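Local atomic coordinates of catalase (Corynebacterium glutamicum, PDB entry 4B7H), a protein that breaks hydrogen peroxide down to water and oxygen at a buried haem, which in this structure has bound the inhibitor nitric oxide. Residues Thr101-Phe107 / Gly125-Tyr131; Glu134-Val140 / Leu328-Val334. One frame throughout, in Å; residues are numbered along the deposited sequence.

Contact 1 (Thr101-Phe107 / Gly125-Tyr131); sequences TPLAVRF and GFALRFY. With HEM (protoporphyrin IX containing Fe), chain E.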
# COMPACT_ATOMS: atom_id res chain seq x y z
N THR A 101 34.67 6.21 10.10
CA THR A 101 33.35 5.59 9.91
C THR A 101 32.70 6.07 8.62
O THR A 101 32.67 7.26 8.35
CB THR A 101 32.43 5.93 11.10
OG1 THR A 101 33.08 5.57 12.33
CG2 THR A 101 31.08 5.21 11.00
N PRO A 102 32.16 5.13 7.80
CA PRO A 102 31.44 5.58 6.60
C PRO A 102 30.17 6.35 6.97
O PRO A 102 29.55 6.07 8.01
CB PRO A 102 31.06 4.27 5.90
CG PRO A 102 31.91 3.20 6.53
CD PRO A 102 32.14 3.66 7.94
N LEU A 103 29.77 7.29 6.12
CA LEU A 103 28.57 8.06 6.37
C LEU A 103 27.74 8.28 5.12
O LEU A 103 28.24 8.20 3.99
CB LEU A 103 28.91 9.41 7.03
CG LEU A 103 29.53 10.50 6.15
CD1 LEU A 103 28.49 11.30 5.35
CD2 LEU A 103 30.35 11.44 7.02
N ALA A 104 26.46 8.58 5.35
CA ALA A 104 25.57 9.13 4.34
C ALA A 104 25.08 10.47 4.86
O ALA A 104 25.04 10.70 6.07
CB ALA A 104 24.39 8.21 4.10
N VAL A 105 24.69 11.36 3.95
CA VAL A 105 24.06 12.62 4.33
C VAL A 105 22.95 12.96 3.36
O VAL A 105 23.06 12.66 2.17
CB VAL A 105 25.09 13.79 4.42
CG1 VAL A 105 25.62 14.17 3.04
CG2 VAL A 105 24.49 15.00 5.11
N ARG A 106 21.86 13.54 3.86
CA ARG A 106 20.86 14.14 2.99
C ARG A 106 20.60 15.57 3.46
O ARG A 106 20.40 15.82 4.66
CB ARG A 106 19.56 13.31 2.96
CG ARG A 106 18.51 13.82 1.95
CD ARG A 106 17.33 12.86 1.88
NE ARG A 106 16.27 13.29 0.96
CZ ARG A 106 15.31 14.17 1.27
NH1 ARG A 106 15.29 14.75 2.47
NH2 ARG A 106 14.37 14.48 0.37
N PHE A 107 20.64 16.50 2.51
CA PHE A 107 20.30 17.90 2.74
C PHE A 107 18.95 18.15 2.10
O PHE A 107 18.56 17.45 1.16
CB PHE A 107 21.32 18.81 2.07
CG PHE A 107 22.74 18.63 2.55
CD1 PHE A 107 23.15 19.17 3.76
CD2 PHE A 107 23.66 17.93 1.78
CE1 PHE A 107 24.45 19.01 4.20
CE2 PHE A 107 24.96 17.77 2.22
CZ PHE A 107 25.36 18.31 3.43
N GLY A 125 17.51 20.96 6.00
CA GLY A 125 17.85 19.74 6.69
C GLY A 125 19.30 19.38 6.50
O GLY A 125 19.89 19.65 5.45
N PHE A 126 19.87 18.74 7.51
CA PHE A 126 21.29 18.39 7.55
C PHE A 126 21.34 17.05 8.29
O PHE A 126 21.59 16.99 9.49
CB PHE A 126 22.05 19.49 8.31
CG PHE A 126 23.54 19.50 8.09
CD1 PHE A 126 24.33 18.46 8.53
CD2 PHE A 126 24.15 20.60 7.48
CE1 PHE A 126 25.72 18.49 8.33
CE2 PHE A 126 25.54 20.64 7.29
CZ PHE A 126 26.32 19.58 7.72
N ALA A 127 21.07 15.97 7.55
CA ALA A 127 20.79 14.67 8.16
C ALA A 127 21.87 13.65 7.86
O ALA A 127 22.04 13.23 6.71
CB ALA A 127 19.43 14.17 7.70
N LEU A 128 22.56 13.21 8.91
CA LEU A 128 23.71 12.32 8.78
C LEU A 128 23.40 10.92 9.26
O LEU A 128 22.70 10.75 10.26
CB LEU A 128 24.86 12.85 9.64
CG LEU A 128 25.45 14.17 9.16
CD1 LEU A 128 26.04 14.93 10.33
CD2 LEU A 128 26.51 13.90 8.09
N ARG A 129 23.93 9.91 8.55
CA ARG A 129 24.00 8.54 9.06
C ARG A 129 25.45 8.13 9.17
O ARG A 129 26.21 8.29 8.21
CB ARG A 129 23.31 7.56 8.10
CG ARG A 129 23.72 6.10 8.38
CD ARG A 129 22.71 5.13 7.77
NE ARG A 129 21.40 5.39 8.35
CZ ARG A 129 20.24 5.10 7.77
NH1 ARG A 129 20.22 4.50 6.58
NH2 ARG A 129 19.11 5.41 8.38
N PHE A 130 25.82 7.59 10.32
CA PHE A 130 27.12 6.97 10.49
C PHE A 130 26.94 5.46 10.57
O PHE A 130 26.20 4.96 11.43
CB PHE A 130 27.81 7.53 11.74
CG PHE A 130 27.93 9.02 11.73
CD1 PHE A 130 28.84 9.65 10.89
CD2 PHE A 130 27.12 9.82 12.54
CE1 PHE A 130 28.96 11.03 10.86
CE2 PHE A 130 27.23 11.21 12.51
CZ PHE A 130 28.15 11.81 11.67
N TYR A 131 27.59 4.74 9.65
CA TYR A 131 27.48 3.28 9.62
C TYR A 131 28.49 2.71 10.60
O TYR A 131 29.58 2.28 10.20
CB TYR A 131 27.71 2.74 8.20
CG TYR A 131 26.66 3.17 7.18
CD1 TYR A 131 26.76 4.39 6.50
CD2 TYR A 131 25.58 2.34 6.88
CE1 TYR A 131 25.81 4.77 5.56
CE2 TYR A 131 24.62 2.72 5.93
CZ TYR A 131 24.74 3.93 5.27
OH TYR A 131 23.81 4.33 4.34
CHA HEM E . 12.01 14.85 8.15
CHB HEM E . 9.03 14.49 11.96
CHC HEM E . 11.30 18.25 13.99
CHD HEM E . 14.98 17.49 10.98
C1A HEM E . 11.00 14.44 8.98
C2A HEM E . 10.10 13.33 8.74
C3A HEM E . 9.29 13.23 9.81
C4A HEM E . 9.65 14.27 10.75
CMA HEM E . 8.17 12.22 10.07
CAA HEM E . 10.11 12.43 7.48
CBA HEM E . 11.09 11.29 7.69
CGA HEM E . 11.03 10.26 6.59
O1A HEM E . 12.11 9.74 6.23
O2A HEM E . 9.92 9.94 6.07
C1B HEM E . 9.36 15.49 12.84
C2B HEM E . 8.66 15.81 14.07
C3B HEM E . 9.28 16.87 14.61
C4B HEM E . 10.39 17.23 13.76
CMB HEM E . 7.42 15.04 14.57
CAB HEM E . 8.99 17.62 15.93
CBB HEM E . 8.41 17.03 16.97
C1C HEM E . 12.58 18.26 13.47
C2C HEM E . 13.77 18.86 14.05
C3C HEM E . 14.79 18.63 13.19
C4C HEM E . 14.26 17.88 12.08
CMC HEM E . 13.82 19.62 15.40
CAC HEM E . 16.29 18.99 13.32
CBC HEM E . 16.91 19.10 14.50
C1D HEM E . 14.49 16.78 9.92
C2D HEM E . 15.26 16.49 8.76
C3D HEM E . 14.36 15.68 7.87
C4D HEM E . 13.12 15.53 8.59
CMD HEM E . 16.69 16.93 8.46
CAD HEM E . 14.74 15.11 6.51
CBD HEM E . 15.61 13.87 6.74
CGD HEM E . 16.04 13.42 5.37
O1D HEM E . 15.63 12.32 4.93
O2D HEM E . 16.77 14.19 4.70
NA HEM E . 10.71 14.99 10.22
NB HEM E . 10.40 16.37 12.68
NC HEM E . 12.92 17.67 12.26
ND HEM E . 13.22 16.21 9.79
FE HEM E . 11.80 16.35 11.21

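Contact 2 (Glu134-Val140 / Leu328-Val334); sequences EGNYDIV and LDPGNIV. With HEM (protoporphyrin IX containing Fe), chain E.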
# COMPACT_ATOMS: atom_id res chain seq x y z
N GLU A 134 28.58 -0.60 15.87
CA GLU A 134 27.52 -0.94 16.83
C GLU A 134 26.15 -0.49 16.32
O GLU A 134 25.21 -0.32 17.09
CB GLU A 134 27.84 -0.40 18.23
CG GLU A 134 29.10 -1.05 18.79
CD GLU A 134 29.52 -0.63 20.19
OE1 GLU A 134 28.96 0.33 20.75
OE2 GLU A 134 30.45 -1.26 20.73
N GLY A 135 26.05 -0.33 15.00
CA GLY A 135 24.79 0.01 14.36
C GLY A 135 24.81 1.36 13.67
O GLY A 135 25.77 2.13 13.80
N ASN A 136 23.75 1.66 12.91
CA ASN A 136 23.63 2.97 12.27
C ASN A 136 23.26 4.02 13.30
O ASN A 136 22.26 3.89 13.99
CB ASN A 136 22.59 2.95 11.14
CG ASN A 136 22.99 2.05 9.98
OD1 ASN A 136 24.16 1.73 9.82
ND2 ASN A 136 22.00 1.64 9.17
N TYR A 137 24.09 5.06 13.40
CA TYR A 137 23.80 6.18 14.28
C TYR A 137 23.47 7.38 13.39
O TYR A 137 24.33 7.86 12.65
CB TYR A 137 25.02 6.50 15.16
CG TYR A 137 24.84 7.72 16.04
CD1 TYR A 137 23.59 8.06 16.54
CD2 TYR A 137 25.92 8.54 16.36
CE1 TYR A 137 23.42 9.18 17.34
CE2 TYR A 137 25.76 9.66 17.16
CZ TYR A 137 24.50 9.97 17.65
OH TYR A 137 24.34 11.09 18.44
N ASP A 138 22.22 7.83 13.45
CA ASP A 138 21.82 8.98 12.64
C ASP A 138 21.72 10.21 13.51
O ASP A 138 21.12 10.16 14.59
CB ASP A 138 20.45 8.76 11.98
CG ASP A 138 20.42 7.61 10.99
OD1 ASP A 138 21.48 7.01 10.69
OD2 ASP A 138 19.31 7.31 10.51
N ILE A 139 22.31 11.30 13.03
CA ILE A 139 22.07 12.61 13.63
C ILE A 139 21.30 13.41 12.59
O ILE A 139 21.87 13.91 11.62
CB ILE A 139 23.35 13.34 14.07
CG1 ILE A 139 24.15 12.46 15.04
CG2 ILE A 139 23.00 14.69 14.71
CD1 ILE A 139 25.48 13.05 15.49
N VAL A 140 19.99 13.47 12.78
CA VAL A 140 19.10 14.09 11.81
C VAL A 140 18.94 15.53 12.25
O VAL A 140 18.05 15.87 13.05
CB VAL A 140 17.76 13.32 11.74
CG1 VAL A 140 16.85 13.91 10.67
CG2 VAL A 140 18.03 11.84 11.44
N LEU A 328 16.34 8.20 7.24
CA LEU A 328 17.13 8.80 8.31
C LEU A 328 16.22 9.03 9.51
O LEU A 328 15.08 9.46 9.36
CB LEU A 328 17.78 10.10 7.82
CG LEU A 328 18.87 9.83 6.77
CD1 LEU A 328 19.14 11.04 5.88
CD2 LEU A 328 20.17 9.37 7.43
N ASP A 329 16.70 8.71 10.71
CA ASP A 329 15.82 8.58 11.86
C ASP A 329 16.60 8.89 13.15
O ASP A 329 17.57 8.21 13.46
CB ASP A 329 15.29 7.14 11.86
CG ASP A 329 14.44 6.78 13.07
OD1 ASP A 329 14.13 7.66 13.90
OD2 ASP A 329 14.07 5.59 13.17
N PRO A 330 16.16 9.92 13.91
CA PRO A 330 16.90 10.28 15.13
C PRO A 330 16.84 9.17 16.18
O PRO A 330 17.65 9.15 17.11
CB PRO A 330 16.20 11.55 15.62
CG PRO A 330 14.84 11.51 15.01
CD PRO A 330 15.01 10.81 13.68
N GLY A 331 15.89 8.25 16.03
CA GLY A 331 15.81 7.10 16.92
C GLY A 331 16.89 6.06 16.68
O GLY A 331 17.05 5.12 17.46
N ASN A 332 17.64 6.22 15.58
CA ASN A 332 18.80 5.39 15.33
C ASN A 332 19.96 5.83 16.21
O ASN A 332 20.92 6.46 15.74
CB ASN A 332 19.18 5.43 13.85
CG ASN A 332 18.25 4.61 12.99
OD1 ASN A 332 17.59 3.68 13.47
ND2 ASN A 332 18.20 4.93 11.70
N ILE A 333 19.86 5.52 17.50
CA ILE A 333 20.94 5.78 18.43
C ILE A 333 21.72 4.50 18.71
O ILE A 333 21.28 3.40 18.36
CB ILE A 333 20.43 6.43 19.73
CG1 ILE A 333 19.42 5.53 20.45
CG2 ILE A 333 19.83 7.81 19.43
CD1 ILE A 333 19.00 6.07 21.82
N VAL A 334 22.89 4.66 19.33
CA VAL A 334 23.81 3.55 19.58
C VAL A 334 24.30 3.68 21.03
O VAL A 334 24.12 4.73 21.65
CB VAL A 334 25.01 3.58 18.60
CG1 VAL A 334 24.57 3.22 17.19
CG2 VAL A 334 25.70 4.94 18.63
CHA HEM E . 12.01 14.85 8.15
CHB HEM E . 9.03 14.49 11.96
CHC HEM E . 11.30 18.25 13.99
CHD HEM E . 14.98 17.49 10.98
C1A HEM E . 11.00 14.44 8.98
C2A HEM E . 10.10 13.33 8.74
C3A HEM E . 9.29 13.23 9.81
C4A HEM E . 9.65 14.27 10.75
CMA HEM E . 8.17 12.22 10.07
CAA HEM E . 10.11 12.43 7.48
CBA HEM E . 11.09 11.29 7.69
CGA HEM E . 11.03 10.26 6.59
O1A HEM E . 12.11 9.74 6.23
O2A HEM E . 9.92 9.94 6.07
C1B HEM E . 9.36 15.49 12.84
C2B HEM E . 8.66 15.81 14.07
C3B HEM E . 9.28 16.87 14.61
C4B HEM E . 10.39 17.23 13.76
CMB HEM E . 7.42 15.04 14.57
CAB HEM E . 8.99 17.62 15.93
CBB HEM E . 8.41 17.03 16.97
C1C HEM E . 12.58 18.26 13.47
C2C HEM E . 13.77 18.86 14.05
C3C HEM E . 14.79 18.63 13.19
C4C HEM E . 14.26 17.88 12.08
CMC HEM E . 13.82 19.62 15.40
CAC HEM E . 16.29 18.99 13.32
CBC HEM E . 16.91 19.10 14.50
C1D HEM E . 14.49 16.78 9.92
C2D HEM E . 15.26 16.49 8.76
C3D HEM E . 14.36 15.68 7.87
C4D HEM E . 13.12 15.53 8.59
CMD HEM E . 16.69 16.93 8.46
CAD HEM E . 14.74 15.11 6.51
CBD HEM E . 15.61 13.87 6.74
CGD HEM E . 16.04 13.42 5.37
O1D HEM E . 15.63 12.32 4.93
O2D HEM E . 16.77 14.19 4.70
NA HEM E . 10.71 14.99 10.22
NB HEM E . 10.40 16.37 12.68
NC HEM E . 12.92 17.67 12.26
ND HEM E . 13.22 16.21 9.79
FE HEM E . 11.80 16.35 11.21
O HOH W 1 19.88 10.88 16.89

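Contact 1 (Thr101-Phe107 / Gly125-Tyr131)
Ala104 and Arg129 exchange both of their backbone hydrogen bonds, one of two reciprocal pairs that set the register of the antiparallel strands 101-107 and 125-131. Arg129 N donates to Ala104 O at 2.8 Å. Two residues along, Arg106 and Ala127 form the second reciprocal pair, with Arg106 N 2.9 Å from Ala127 O. Tyr131 N gives to Pro102 O beyond the other end. The alternate residues of 101-107 turn their backbone outward: Thr101, Leu103, Val105 and Phe107 bond to strand 73-82. CA-H groups add weaker contacts to the same carbonyls, as where Leu103 CA lies 3.0 Å from Arg129 O.

The two faces of the sheet differ in character. Leu103 with Phe130 and Val105 with Leu128 lie side by side on the apolar one; there Phe107 turns an edge to the face of Phe126 in a T-shaped stack, centroids 5.1 Å apart. The other face carries both arginines and Tyr131. Arg129 answers to Asp138 in a salt bridge, and Tyr131 OH bonds to Val369 O. With CG anti to the backbone N (chi1 -174°) and the chain extended as far as NE, Arg106 donates a hydrogen bond from NH1 to haem O2D at 2.7 Å, the propionate oxygen sitting at the guanidinium edge; NH1 is also hydrogen-bonded to His70 O. Gly125 CA packs 3.5 Å from haem methyl CMD. Here two neighbouring strands of the catalase beta-barrel pair as a regular antiparallel ladder, one end of which contributes to the haem pocket.

Contact 2 (Glu134-Val140 / Leu328-Val334)
Val140 pushes its CG2 methyl into the bend of the loop 328-334, 3.5 Å from Asp329 N and 3.9 Å from Pro330 CD, with Leu328 CB beside it. Its other methyl, CG1, is anti to the backbone N (chi1 -177°) and rests 3.6 Å from haem C2D, a single valine thus filling the step between loop and porphyrin. Asp138 fits the next hollow. Its OD2 takes Asp329 N on the anti lone pair and Asn332 ND2, at 2.9 Å, from above the carboxylate plane, the carboxylate and amide standing 81° apart; OD1 is left to Arg129, and Asn332 OD1 accepts from Arg365. The hollow is shaped by a type I turn from Asp329 to Asn332, stiffened by an Asx turn in which Asp329 OD1 accepts from Gly331 N, and so a non-repetitive loop is moulded against strand 135-142 of the barrel. Asp138 N bonds to Asn332 O, and that oxygen also sits at the edge of the Tyr137 ring, 3.2 Å from CD1. Farther along, Val334 crosses Tyr137 at about a right angle: CG2 lies 3.9 Å from Tyr137 CB, while CG1 settles on the Glu134 and Gly135 carbonyls. A water joins Asp138 O to Pro330 O.

How the contacts relate
Contacts 1 and 2 lie with their centres about 10 Å apart and follow one another along the chain, the first closing before the second opens. After strand 125-132 the chain reverses through a short connection into its antiparallel neighbour 135-142, so the sheet continues from the one contact into the other; Phe130 N probably bonds to Tyr137 O across this junction, at 2.8 Å. Contact 1 joins strands close in sequence, whereas contact 2 recruits a loop from 188 residues farther on. A salt bridge between side chains also joins the two. Both end at the haem and contribute residues to its pocket, from barrel strands and from a distant loop.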